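Local coordinates for protein sulfate transporter 4.1, chloroplastic (Arabidopsis thaliana, PDB 7LHV) that cotransports sulfate with protons across a membrane and may help to regulate sulfate assimilation, at residues 164-169 with 330-335; 157-162 with 383-388; 123-128 with 421-426; 131-136 with 317-322; 74-79 with 85-90. All blocks are in the same frame, centred on the assembly; numbering follows the deposited sequence.

Contacts 1 to 4 join parts of the transmembrane helix bundle; contact 5 joins two short helices ahead of helix 91-119 in the sequence. Contacts 1 and 2 share helix 153-166, near its end and its middle respectively; contacts 3 and 4 share helix 125-141, with centres about 13 Å apart. Contacts 2 and 3 are buried, contacts 1 and 4 are partly buried, and contact 5 lies on the surface. Their chemistry follows this placing: aliphatic, proline and aromatic groups meet in the first four, while a loose aspartate-arginine pair carries the fifth. Helices meet in contacts 1 and 3; contacts 2 and 4 set a helix against a loop.

Contact 1. Residues 164-169 with 330-335; sequences GGIADT and AKTLLP
Ile166 reaches from the last turn of helix 153-166 to Thr332 and Leu333 near the beginning of helix 330-358. Its CB already points at the second helix, and the contact tightens step by step along the longer branch. CG1, anti to the carbonyl carbon (chi1 -64°), comes within 4.0 Å of Thr332 CG2. The chain then runs straight on through an extended second torsion of 179°, which brings CD1, at the far end, against two methyl groups. Ile166 CD1 lies 3.6 Å from Thr332 CG2, so that these two side chains meet tip to tip, and 3.7 Å from Leu333 CD2, a side chain it crosses at a slant.

Threonine suits its place because it divides its two ends: CG2 takes the methyl packing while OG1 sits beside the backbone N of this surface residue. Leucine suits the next position because its branch is long enough to bend from a flank of the helix toward Ile166. Ile166 and Leu333 also share a third neighbour, Leu177 of helix 173-194, and Leu333 continues along that helix onto Leu180 and Leu184. The isoleucine tip therefore joins an apolar cluster drawn from three helices. Helix 330-358 is kinked at Pro335, whose ring nitrogen has no hydrogen to give to the preceding turn, and Pro335 itself lines a pocket occupied by a bound sphingosine phosphate. The whole is plain packing of helix ends, in the many-helix membrane domain of the SLC26/SulP transporters.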
# COMPACT_ATOMS: atom_id res chain seq x y z
N GLY A 164 23.04 4.01 17.75
CA GLY A 164 24.21 3.23 17.37
C GLY A 164 24.49 3.28 15.89
O GLY A 164 25.66 3.25 15.48
N GLY A 165 23.45 3.35 15.06
CA GLY A 165 23.67 3.57 13.65
C GLY A 165 24.24 4.93 13.33
O GLY A 165 24.87 5.09 12.27
N ILE A 166 24.06 5.91 14.21
CA ILE A 166 24.62 7.24 13.98
C ILE A 166 25.90 7.44 14.80
O ILE A 166 26.98 7.66 14.24
CB ILE A 166 23.60 8.34 14.29
CG1 ILE A 166 22.42 8.24 13.32
CG2 ILE A 166 24.25 9.71 14.19
CD1 ILE A 166 21.35 9.27 13.56
N ALA A 167 25.78 7.37 16.13
CA ALA A 167 26.89 7.66 17.03
C ALA A 167 27.40 6.37 17.67
O ALA A 167 26.61 5.50 18.05
CB ALA A 167 26.47 8.65 18.12
N ASP A 168 28.73 6.26 17.78
CA ASP A 168 29.33 5.02 18.26
C ASP A 168 29.60 5.04 19.77
O ASP A 168 29.04 4.23 20.51
CB ASP A 168 30.62 4.74 17.49
CG ASP A 168 31.57 5.92 17.47
OD1 ASP A 168 31.20 6.99 18.01
OD2 ASP A 168 32.69 5.79 16.92
N THR A 169 30.44 5.97 20.23
CA THR A 169 30.83 6.00 21.64
C THR A 169 30.95 7.42 22.17
O THR A 169 31.70 7.67 23.12
CB THR A 169 32.16 5.27 21.86
OG1 THR A 169 33.10 5.65 20.84
CG2 THR A 169 31.97 3.76 21.84
N ALA A 330 18.83 15.86 12.07
CA ALA A 330 17.39 15.64 12.10
C ALA A 330 16.93 14.84 10.89
O ALA A 330 16.09 13.94 11.03
CB ALA A 330 16.66 16.97 12.18
N LYS A 331 17.46 15.14 9.70
CA LYS A 331 17.02 14.42 8.50
C LYS A 331 17.37 12.94 8.57
O LYS A 331 16.69 12.11 7.96
CB LYS A 331 17.63 15.05 7.25
CG LYS A 331 17.16 16.47 6.99
CD LYS A 331 17.86 17.09 5.79
CE LYS A 331 17.45 18.54 5.58
NZ LYS A 331 18.17 19.17 4.44
N THR A 332 18.42 12.58 9.31
CA THR A 332 18.76 11.18 9.47
C THR A 332 17.75 10.46 10.35
O THR A 332 17.62 9.23 10.27
CB THR A 332 20.17 11.06 10.06
OG1 THR A 332 21.06 11.88 9.30
CG2 THR A 332 20.67 9.62 10.00
N LEU A 333 17.04 11.20 11.20
CA LEU A 333 16.18 10.60 12.22
C LEU A 333 14.71 10.50 11.81
O LEU A 333 13.92 9.94 12.57
CB LEU A 333 16.29 11.39 13.52
CG LEU A 333 17.66 11.25 14.18
CD1 LEU A 333 17.83 12.23 15.33
CD2 LEU A 333 17.89 9.83 14.64
N LEU A 334 14.33 11.02 10.65
CA LEU A 334 12.95 10.82 10.19
C LEU A 334 12.59 9.35 10.03
O LEU A 334 11.49 8.96 10.47
CB LEU A 334 12.71 11.59 8.88
CG LEU A 334 12.35 13.08 8.92
CD1 LEU A 334 11.03 13.30 9.62
CD2 LEU A 334 13.42 13.93 9.56
N PRO A 335 13.42 8.48 9.43
CA PRO A 335 13.00 7.07 9.31
C PRO A 335 12.74 6.40 10.65
O PRO A 335 11.86 5.53 10.73
CB PRO A 335 14.18 6.42 8.56
CG PRO A 335 15.32 7.36 8.73
CD PRO A 335 14.70 8.72 8.75

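Contact 2. Residues 157-162 with 383-388; sequences LLVSNA and SAYPAT
The Tyr385 ring turns its edge to Val159, whose CG2 methyl lies near the ring plane and 4.1 Å from Tyr385 CD2. The neighbouring ring, that of Pro386, meets the same methyl: Val159 CG2 is 3.9 Å from Pro386 CD and 4.1 Å from Pro386 CG. One valine methyl is thus lodged at the junction of an aromatic and a pyrrolidine ring. In Val159 the branch CG1 is anti to the backbone N (chi1 163°), which leaves CG2 anti to the carbonyl carbon and directed at both rings.

A compact, branched residue suits this buried place, since it fills the notch between the rings without a long flexible chain. Proline suits the loop, adding apolar surface while its nitrogen needs no hydrogen-bond partner. The tyrosine's polar end is provided for elsewhere: OH is hydrogen-bonded to Ser156 OG, on the same helix as Val159, and the backbone O of Tyr385 to Ser130 OG. Tyr385 therefore joins helix 153-166 both by ring packing and by a polar bond.

Further out, helix 173-194 lies against Val159 through Leu181 and against the loop through Ala178 and Ala182, while Ile340 of helix 330-358 also touches Val159. Just beyond Pro386 the loop becomes strand 388-389, which pairs antiparallel with strand 149-150, the short strand leading into helix 153-166.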
# COMPACT_ATOMS: atom_id res chain seq x y z
N LEU A 157 14.63 0.07 22.45
CA LEU A 157 15.42 -0.69 21.48
C LEU A 157 15.57 0.07 20.17
O LEU A 157 16.65 0.10 19.58
CB LEU A 157 14.78 -2.05 21.23
CG LEU A 157 15.36 -2.86 20.08
CD1 LEU A 157 16.77 -3.31 20.40
CD2 LEU A 157 14.47 -4.04 19.77
N LEU A 158 14.48 0.68 19.68
CA LEU A 158 14.56 1.44 18.43
C LEU A 158 15.46 2.66 18.58
O LEU A 158 16.23 2.98 17.66
CB LEU A 158 13.16 1.86 17.99
CG LEU A 158 12.19 0.71 17.71
CD1 LEU A 158 10.82 1.25 17.37
CD2 LEU A 158 12.72 -0.16 16.59
N VAL A 159 15.37 3.35 19.71
CA VAL A 159 16.23 4.50 19.97
C VAL A 159 17.69 4.06 19.99
O VAL A 159 18.56 4.72 19.40
CB VAL A 159 15.83 5.19 21.28
CG1 VAL A 159 16.94 6.09 21.77
CG2 VAL A 159 14.55 5.97 21.09
N SER A 160 17.98 2.95 20.66
CA SER A 160 19.35 2.44 20.68
C SER A 160 19.81 2.08 19.28
O SER A 160 20.96 2.35 18.91
CB SER A 160 19.43 1.22 21.60
OG SER A 160 20.68 0.57 21.45
N ASN A 161 18.94 1.47 18.48
CA ASN A 161 19.29 1.10 17.12
C ASN A 161 19.68 2.33 16.31
O ASN A 161 20.74 2.36 15.67
CB ASN A 161 18.12 0.37 16.46
CG ASN A 161 18.50 -0.30 15.17
OD1 ASN A 161 17.87 -0.08 14.14
ND2 ASN A 161 19.53 -1.13 15.22
N ALA A 162 18.86 3.38 16.36
CA ALA A 162 19.15 4.59 15.60
C ALA A 162 20.43 5.26 16.09
O ALA A 162 21.29 5.64 15.28
CB ALA A 162 17.97 5.56 15.69
N SER A 383 14.63 17.48 28.36
CA SER A 383 15.66 16.44 28.34
C SER A 383 15.09 15.05 28.59
O SER A 383 15.44 14.37 29.56
CB SER A 383 16.77 16.76 29.35
OG SER A 383 17.22 18.10 29.21
N ALA A 384 14.22 14.61 27.69
CA ALA A 384 13.65 13.28 27.74
C ALA A 384 13.67 12.64 26.36
O ALA A 384 13.64 13.33 25.34
CB ALA A 384 12.21 13.30 28.27
N TYR A 385 13.72 11.32 26.33
CA TYR A 385 13.71 10.54 25.10
C TYR A 385 12.35 9.85 24.94
O TYR A 385 11.60 9.73 25.92
CB TYR A 385 14.87 9.54 25.10
CG TYR A 385 14.64 8.20 25.77
CD1 TYR A 385 14.89 8.02 27.12
CD2 TYR A 385 14.22 7.10 25.03
CE1 TYR A 385 14.70 6.79 27.72
CE2 TYR A 385 14.02 5.88 25.62
CZ TYR A 385 14.26 5.73 26.96
OH TYR A 385 14.07 4.50 27.55
N PRO A 386 11.99 9.41 23.73
CA PRO A 386 10.58 9.14 23.43
C PRO A 386 9.92 8.19 24.42
O PRO A 386 10.50 7.19 24.84
CB PRO A 386 10.63 8.52 22.03
CG PRO A 386 11.85 9.03 21.44
CD PRO A 386 12.84 9.17 22.55
N ALA A 387 8.69 8.52 24.80
CA ALA A 387 7.92 7.77 25.78
C ALA A 387 6.54 7.48 25.22
O ALA A 387 5.86 8.39 24.74
CB ALA A 387 7.81 8.54 27.10
N THR A 388 6.13 6.21 25.28
CA THR A 388 4.80 5.82 24.84
C THR A 388 4.10 4.99 25.90
O THR A 388 4.61 4.84 27.01
CB THR A 388 4.87 5.03 23.53
OG1 THR A 388 5.73 3.90 23.70
CG2 THR A 388 5.42 5.90 22.41

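Contact 3. Residues 123-128 with 421-426; sequences PPIYGL and FLTPMF
Two helices of the SLC26/SulP membrane domain meet here, Leu128 and Ile125 near the beginning of helix 125-141 packing against Phe426 and Thr423 at the end of helix 406-426. It is a buried, wholly apolar helix-helix contact, and it gathers the neighbouring helix 91-119 as well: Val110 touches both Leu128 and Phe426, and Met114 also rests on Phe426. Leu419, one turn earlier in the same helix than Thr423, also touches Ile125 and Leu128.

The pairing is sparse. Ile125 CD1 approaches Thr423 CG2 at 4.4 Å, a loose touch made possible because CG1 stands anti to the backbone N (chi1 -175°) and the chain end bends across from the flank of the helix. Thr423 offers its methyl here, so a residue with a polar atom can still sit in apolar surroundings.

Prolines shape both chain ends. Pro123 and Pro124 lie near the beginning of helix 125-141, where a missing N-H costs little; Pro123 O accepts from Tyr126 N and Pro124 O from Gly127 N. In helix 406-426, Pro424 interrupts the bonding and the helix is kinked.

Phe426 brings a broad flat group to the joint. Its edge is met near the ring plane by Leu128, with Leu128 CD1 4.0 Å from Phe426 CE2.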
# COMPACT_ATOMS: atom_id res chain seq x y z
N PRO A 123 22.75 7.04 29.73
CA PRO A 123 22.94 6.81 31.16
C PRO A 123 21.61 6.65 31.86
O PRO A 123 20.58 7.18 31.40
CB PRO A 123 23.68 8.08 31.62
CG PRO A 123 23.52 9.06 30.52
CD PRO A 123 23.41 8.26 29.27
N PRO A 124 21.58 5.92 32.98
CA PRO A 124 20.28 5.56 33.59
C PRO A 124 19.41 6.74 33.96
O PRO A 124 18.18 6.64 33.88
CB PRO A 124 20.70 4.76 34.83
CG PRO A 124 22.08 4.29 34.54
CD PRO A 124 22.71 5.37 33.73
N ILE A 125 20.00 7.87 34.36
CA ILE A 125 19.21 9.00 34.85
C ILE A 125 18.24 9.48 33.79
O ILE A 125 17.13 9.93 34.11
CB ILE A 125 20.14 10.13 35.33
CG1 ILE A 125 19.33 11.26 35.96
CG2 ILE A 125 21.00 10.65 34.20
CD1 ILE A 125 18.57 10.84 37.19
N TYR A 126 18.61 9.37 32.51
CA TYR A 126 17.75 9.87 31.45
C TYR A 126 16.47 9.06 31.31
O TYR A 126 15.54 9.50 30.62
CB TYR A 126 18.51 9.90 30.13
CG TYR A 126 19.39 11.12 30.03
CD1 TYR A 126 18.90 12.31 29.50
CD2 TYR A 126 20.69 11.11 30.50
CE1 TYR A 126 19.69 13.43 29.43
CE2 TYR A 126 21.49 12.22 30.43
CZ TYR A 126 20.99 13.38 29.89
OH TYR A 126 21.78 14.50 29.82
N GLY A 127 16.39 7.88 31.93
CA GLY A 127 15.11 7.21 32.05
C GLY A 127 14.16 7.96 32.96
O GLY A 127 13.00 8.18 32.62
N LEU A 128 14.65 8.39 34.13
CA LEU A 128 13.80 9.09 35.08
C LEU A 128 13.27 10.39 34.49
O LEU A 128 12.10 10.72 34.66
CB LEU A 128 14.57 9.36 36.37
CG LEU A 128 14.99 8.13 37.16
CD1 LEU A 128 15.69 8.54 38.44
CD2 LEU A 128 13.78 7.26 37.47
N PHE A 421 15.71 13.03 45.87
CA PHE A 421 16.16 12.42 47.12
C PHE A 421 16.82 11.06 46.96
O PHE A 421 17.67 10.69 47.77
CB PHE A 421 14.98 12.31 48.09
CG PHE A 421 14.26 13.60 48.32
CD1 PHE A 421 14.90 14.67 48.93
CD2 PHE A 421 12.94 13.75 47.92
CE1 PHE A 421 14.24 15.86 49.14
CE2 PHE A 421 12.28 14.95 48.13
CZ PHE A 421 12.93 16.00 48.74
N LEU A 422 16.45 10.31 45.92
CA LEU A 422 16.89 8.93 45.81
C LEU A 422 18.08 8.74 44.88
O LEU A 422 18.63 7.63 44.82
CB LEU A 422 15.73 8.04 45.33
CG LEU A 422 14.59 7.82 46.33
CD1 LEU A 422 13.86 6.53 46.00
CD2 LEU A 422 15.11 7.79 47.75
N THR A 423 18.49 9.77 44.15
CA THR A 423 19.65 9.64 43.26
C THR A 423 20.95 9.29 43.98
O THR A 423 21.71 8.48 43.44
CB THR A 423 19.80 10.90 42.41
OG1 THR A 423 20.03 12.04 43.25
CG2 THR A 423 18.56 11.13 41.57
N PRO A 424 21.29 9.86 45.15
CA PRO A 424 22.55 9.45 45.79
C PRO A 424 22.61 7.97 46.13
O PRO A 424 23.70 7.38 46.08
CB PRO A 424 22.59 10.32 47.06
CG PRO A 424 21.69 11.45 46.78
CD PRO A 424 20.59 10.86 45.97
N MET A 425 21.49 7.35 46.47
CA MET A 425 21.47 5.93 46.80
C MET A 425 21.42 5.04 45.57
O MET A 425 21.54 3.82 45.70
CB MET A 425 20.27 5.62 47.70
CG MET A 425 20.28 6.36 49.02
SD MET A 425 21.29 5.54 50.27
CE MET A 425 22.45 6.84 50.69
N PHE A 426 21.24 5.61 44.37
CA PHE A 426 21.13 4.80 43.17
C PHE A 426 22.48 4.35 42.63
O PHE A 426 22.52 3.43 41.81
CB PHE A 426 20.39 5.58 42.08
CG PHE A 426 18.91 5.65 42.28
CD1 PHE A 426 18.28 4.78 43.16
CD2 PHE A 426 18.14 6.58 41.60
CE1 PHE A 426 16.92 4.84 43.35
CE2 PHE A 426 16.78 6.64 41.79
CZ PHE A 426 16.17 5.77 42.66

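Contact 4. Residues 131-136 with 317-322; sequences SFVPVF and GLPTFS
Phe132 meets Leu318 and Pro319, two successive residues of the loop before helix 330-358, with its ring. At the far end of the ring, Leu318 CD2 is 3.8 Å from both Phe132 CZ and Phe132 CE2, the two side chains crossing at about a right angle. Closer to the ring's root, Phe132 CD2 lies 3.9 Å from Pro319 CD. Both partners approach the ring obliquely. Val133 adds a looser touch, its CG2 4.4 Å from Pro319 CG.

The ring reaches the loop because Phe132 CG is anti to the backbone N (chi1 178°). Two residues on, Pro134 has no N-H to give the turn before, and helix 125-141 is kinked there. On the other side, Gly317 adopts backbone angles that a side chain would strain, and its backbone is hydrogen-bonded to Leu419 of helix 406-426; the Leu419 side chain in turn touches both Phe132 and Leu318. Further along, Ser322 is tied through its backbone to Leu381.

With the ring of Phe132 cut back to an alanine here, Leu318 and Pro319 would probably lose their aromatic partner, and a gap is likely to open between loop and helix.

The contact itself is purely apolar, so it depends on matching shapes and on backbone bonds made elsewhere to hold the loop in position.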
# COMPACT_ATOMS: atom_id res chain seq x y z
N SER A 131 10.40 9.80 32.46
CA SER A 131 9.18 9.54 33.21
C SER A 131 8.69 10.75 33.99
O SER A 131 7.59 10.70 34.54
CB SER A 131 9.40 8.38 34.19
OG SER A 131 9.72 7.19 33.50
N PHE A 132 9.49 11.82 34.08
CA PHE A 132 9.11 12.93 34.94
C PHE A 132 8.19 13.92 34.23
O PHE A 132 7.02 14.06 34.59
CB PHE A 132 10.36 13.64 35.46
CG PHE A 132 10.06 14.83 36.32
CD1 PHE A 132 9.18 14.72 37.38
CD2 PHE A 132 10.65 16.05 36.07
CE1 PHE A 132 8.90 15.82 38.17
CE2 PHE A 132 10.38 17.14 36.85
CZ PHE A 132 9.50 17.02 37.91
N VAL A 133 8.70 14.60 33.21
CA VAL A 133 7.98 15.72 32.62
C VAL A 133 6.86 15.26 31.70
O VAL A 133 5.75 15.79 31.80
CB VAL A 133 8.95 16.67 31.88
CG1 VAL A 133 8.18 17.68 31.06
CG2 VAL A 133 9.84 17.38 32.88
N PRO A 134 7.07 14.30 30.79
CA PRO A 134 5.94 13.88 29.93
C PRO A 134 4.74 13.38 30.72
O PRO A 134 3.61 13.68 30.33
CB PRO A 134 6.56 12.78 29.05
CG PRO A 134 7.80 12.39 29.72
CD PRO A 134 8.31 13.61 30.39
N VAL A 135 4.96 12.67 31.82
CA VAL A 135 3.83 12.15 32.60
C VAL A 135 2.94 13.30 33.07
O VAL A 135 1.73 13.31 32.82
CB VAL A 135 4.33 11.30 33.77
CG1 VAL A 135 3.23 11.11 34.79
CG2 VAL A 135 4.82 9.96 33.27
N PHE A 136 3.54 14.30 33.73
CA PHE A 136 2.77 15.48 34.12
C PHE A 136 2.08 16.11 32.92
O PHE A 136 0.95 16.61 33.04
CB PHE A 136 3.65 16.52 34.81
CG PHE A 136 4.04 16.17 36.21
CD1 PHE A 136 5.01 15.22 36.46
CD2 PHE A 136 3.43 16.80 37.27
CE1 PHE A 136 5.36 14.91 37.76
CE2 PHE A 136 3.78 16.49 38.57
CZ PHE A 136 4.74 15.55 38.81
N GLY A 317 18.80 16.14 40.81
CA GLY A 317 18.03 17.33 40.52
C GLY A 317 17.11 17.19 39.33
O GLY A 317 17.31 16.32 38.48
N LEU A 318 16.09 18.03 39.26
CA LEU A 318 15.15 18.00 38.16
C LEU A 318 15.82 18.49 36.88
O LEU A 318 16.73 19.33 36.92
CB LEU A 318 13.93 18.86 38.46
CG LEU A 318 13.23 18.58 39.79
CD1 LEU A 318 12.08 19.54 40.00
CD2 LEU A 318 12.74 17.14 39.84
N PRO A 319 15.41 17.98 35.72
CA PRO A 319 15.97 18.47 34.46
C PRO A 319 15.59 19.92 34.20
O PRO A 319 14.55 20.40 34.65
CB PRO A 319 15.34 17.54 33.41
CG PRO A 319 14.11 17.02 34.05
CD PRO A 319 14.43 16.90 35.51
N THR A 320 16.46 20.61 33.48
CA THR A 320 16.27 22.01 33.15
C THR A 320 15.86 22.18 31.69
O THR A 320 16.12 21.32 30.84
CB THR A 320 17.55 22.82 33.43
OG1 THR A 320 18.63 22.27 32.67
CG2 THR A 320 17.89 22.77 34.91
N PHE A 321 15.21 23.31 31.41
CA PHE A 321 14.76 23.60 30.06
C PHE A 321 15.95 23.82 29.13
O PHE A 321 16.88 24.55 29.47
CB PHE A 321 13.85 24.83 30.05
CG PHE A 321 13.17 25.08 28.74
CD1 PHE A 321 11.93 24.51 28.47
CD2 PHE A 321 13.76 25.87 27.78
CE1 PHE A 321 11.30 24.73 27.26
CE2 PHE A 321 13.14 26.10 26.57
CZ PHE A 321 11.91 25.53 26.31
N SER A 322 15.91 23.18 27.96
CA SER A 322 16.97 23.34 26.97
C SER A 322 16.44 22.89 25.62
O SER A 322 16.01 21.74 25.48
CB SER A 322 18.21 22.53 27.37
OG SER A 322 18.86 23.09 28.49

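Contact 5. Residues 74-79 with 85-90; sequences DWIDTL and WIRTYR
Asp74 O, on the helix that presents Ile76 and Asp77 to Arg87, is gripped twice by the same residue one turn on: Thr78 N gives the regular helix bond, and Thr78 OG1 donates a second at 2.7 Å. The two donors come from opposite faces of the carbonyl plane, with the hydroxyl tilted above it. Threonine suits an exposed helix position of this kind, because its hydroxyl can fold back onto the turn before.

The link between the segments is weaker. Arg87 runs extended from CG to NE (chi2 180°), carrying its guanidinium over to Asp77, and NH1 lies 3.9 Å from Asp77 OD2. This is a long salt bridge: the oxygen stands well out of the guanidinium plane and no N-H points at it, the carboxylate and guanidinium planes being 43° apart. What attraction there is probably comes from charge alone, not from a directed bond. Arg87 NH2 also comes within 4.4 Å of Ile76 CG2, whose side chain packs on Phe83 of the second helix.

Such a loose acid-base pairing suits a surface, and here it spans two short helices joined by a tight connection, 72-79 and 83-86, which come before the long helix 91-119 in the chain.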
# COMPACT_ATOMS: atom_id res chain seq x y z
N ASP A 74 -16.38 25.54 27.62
CA ASP A 74 -16.10 24.77 26.41
C ASP A 74 -14.64 24.86 25.99
O ASP A 74 -14.05 23.86 25.58
CB ASP A 74 -17.01 25.22 25.27
CG ASP A 74 -18.48 24.98 25.56
OD1 ASP A 74 -18.84 23.82 25.85
OD2 ASP A 74 -19.27 25.94 25.49
N TRP A 75 -14.05 26.06 26.08
CA TRP A 75 -12.66 26.24 25.68
C TRP A 75 -11.72 25.42 26.56
O TRP A 75 -10.78 24.78 26.05
CB TRP A 75 -12.30 27.72 25.74
CG TRP A 75 -10.85 28.02 25.53
CD1 TRP A 75 -10.18 28.02 24.34
CD2 TRP A 75 -9.90 28.39 26.53
NE1 TRP A 75 -8.87 28.36 24.54
CE2 TRP A 75 -8.67 28.59 25.88
CE3 TRP A 75 -9.96 28.57 27.91
CZ2 TRP A 75 -7.51 28.95 26.56
CZ3 TRP A 75 -8.82 28.93 28.59
CH2 TRP A 75 -7.61 29.12 27.92
N ILE A 76 -11.95 25.43 27.87
CA ILE A 76 -11.09 24.68 28.79
C ILE A 76 -11.19 23.19 28.51
O ILE A 76 -10.17 22.48 28.47
CB ILE A 76 -11.46 25.02 30.25
CG1 ILE A 76 -11.00 26.43 30.60
CG2 ILE A 76 -10.87 24.00 31.20
CD1 ILE A 76 -11.52 26.93 31.93
N ASP A 77 -12.41 22.68 28.32
CA ASP A 77 -12.58 21.26 28.01
C ASP A 77 -11.95 20.91 26.67
O ASP A 77 -11.44 19.80 26.50
CB ASP A 77 -14.06 20.89 28.02
CG ASP A 77 -14.29 19.42 28.28
OD1 ASP A 77 -13.29 18.67 28.36
OD2 ASP A 77 -15.46 19.01 28.39
N THR A 78 -12.00 21.82 25.70
CA THR A 78 -11.39 21.56 24.40
C THR A 78 -9.87 21.47 24.50
O THR A 78 -9.26 20.56 23.94
CB THR A 78 -11.80 22.64 23.40
OG1 THR A 78 -13.23 22.69 23.30
CG2 THR A 78 -11.21 22.36 22.03
N LEU A 79 -9.26 22.41 25.22
CA LEU A 79 -7.80 22.42 25.29
C LEU A 79 -7.25 21.44 26.31
O LEU A 79 -6.15 20.89 26.11
CB LEU A 79 -7.30 23.83 25.60
CG LEU A 79 -7.31 24.83 24.44
CD1 LEU A 79 -6.48 26.05 24.79
CD2 LEU A 79 -6.80 24.18 23.16
N TRP A 85 -12.27 14.21 33.49
CA TRP A 85 -12.40 13.44 34.72
C TRP A 85 -12.31 14.31 35.97
O TRP A 85 -12.53 13.79 37.07
CB TRP A 85 -11.35 12.33 34.79
CG TRP A 85 -9.95 12.76 34.49
CD1 TRP A 85 -9.29 12.66 33.30
CD2 TRP A 85 -9.02 13.35 35.41
NE1 TRP A 85 -8.02 13.15 33.42
CE2 TRP A 85 -7.82 13.59 34.70
CE3 TRP A 85 -9.08 13.71 36.76
CZ2 TRP A 85 -6.70 14.16 35.30
CZ3 TRP A 85 -7.97 14.29 37.35
CH2 TRP A 85 -6.79 14.51 36.62
N ILE A 86 -11.99 15.59 35.84
CA ILE A 86 -11.95 16.46 37.01
C ILE A 86 -13.36 16.80 37.48
O ILE A 86 -13.65 16.77 38.68
CB ILE A 86 -11.13 17.72 36.72
CG1 ILE A 86 -9.65 17.37 36.53
CG2 ILE A 86 -11.28 18.73 37.85
CD1 ILE A 86 -8.79 18.54 36.15
N ARG A 87 -14.25 17.13 36.55
CA ARG A 87 -15.61 17.50 36.92
C ARG A 87 -16.35 16.32 37.54
O ARG A 87 -17.00 16.46 38.58
CB ARG A 87 -16.37 18.02 35.70
CG ARG A 87 -15.85 19.35 35.18
CD ARG A 87 -16.64 19.81 33.96
NE ARG A 87 -16.17 21.10 33.47
CZ ARG A 87 -15.23 21.25 32.54
NH1 ARG A 87 -14.65 20.20 31.98
NH2 ARG A 87 -14.86 22.47 32.18
N THR A 88 -16.25 15.15 36.92
CA THR A 88 -16.91 13.95 37.44
C THR A 88 -15.91 13.15 38.28
O THR A 88 -15.40 12.11 37.88
CB THR A 88 -17.47 13.11 36.29
OG1 THR A 88 -16.39 12.68 35.44
CG2 THR A 88 -18.45 13.93 35.47
N TYR A 89 -15.64 13.67 39.47
CA TYR A 89 -14.64 13.11 40.37
C TYR A 89 -15.29 12.83 41.72
O TYR A 89 -15.63 13.76 42.45
CB TYR A 89 -13.45 14.06 40.51
CG TYR A 89 -12.32 13.52 41.34
CD1 TYR A 89 -11.46 12.56 40.82
CD2 TYR A 89 -12.09 13.96 42.63
CE1 TYR A 89 -10.42 12.05 41.56
CE2 TYR A 89 -11.05 13.46 43.38
CZ TYR A 89 -10.22 12.51 42.84
OH TYR A 89 -9.18 12.00 43.59
N ARG A 90 -15.44 11.55 42.04
CA ARG A 90 -16.00 11.13 43.32
C ARG A 90 -14.84 10.97 44.30
O ARG A 90 -14.14 9.95 44.28
CB ARG A 90 -16.79 9.83 43.17
CG ARG A 90 -18.04 9.97 42.32
CD ARG A 90 -18.75 8.64 42.16
NE ARG A 90 -19.24 8.13 43.43
CZ ARG A 90 -20.43 8.43 43.94
NH1 ARG A 90 -21.27 9.23 43.31
NH2 ARG A 90 -20.78 7.91 45.12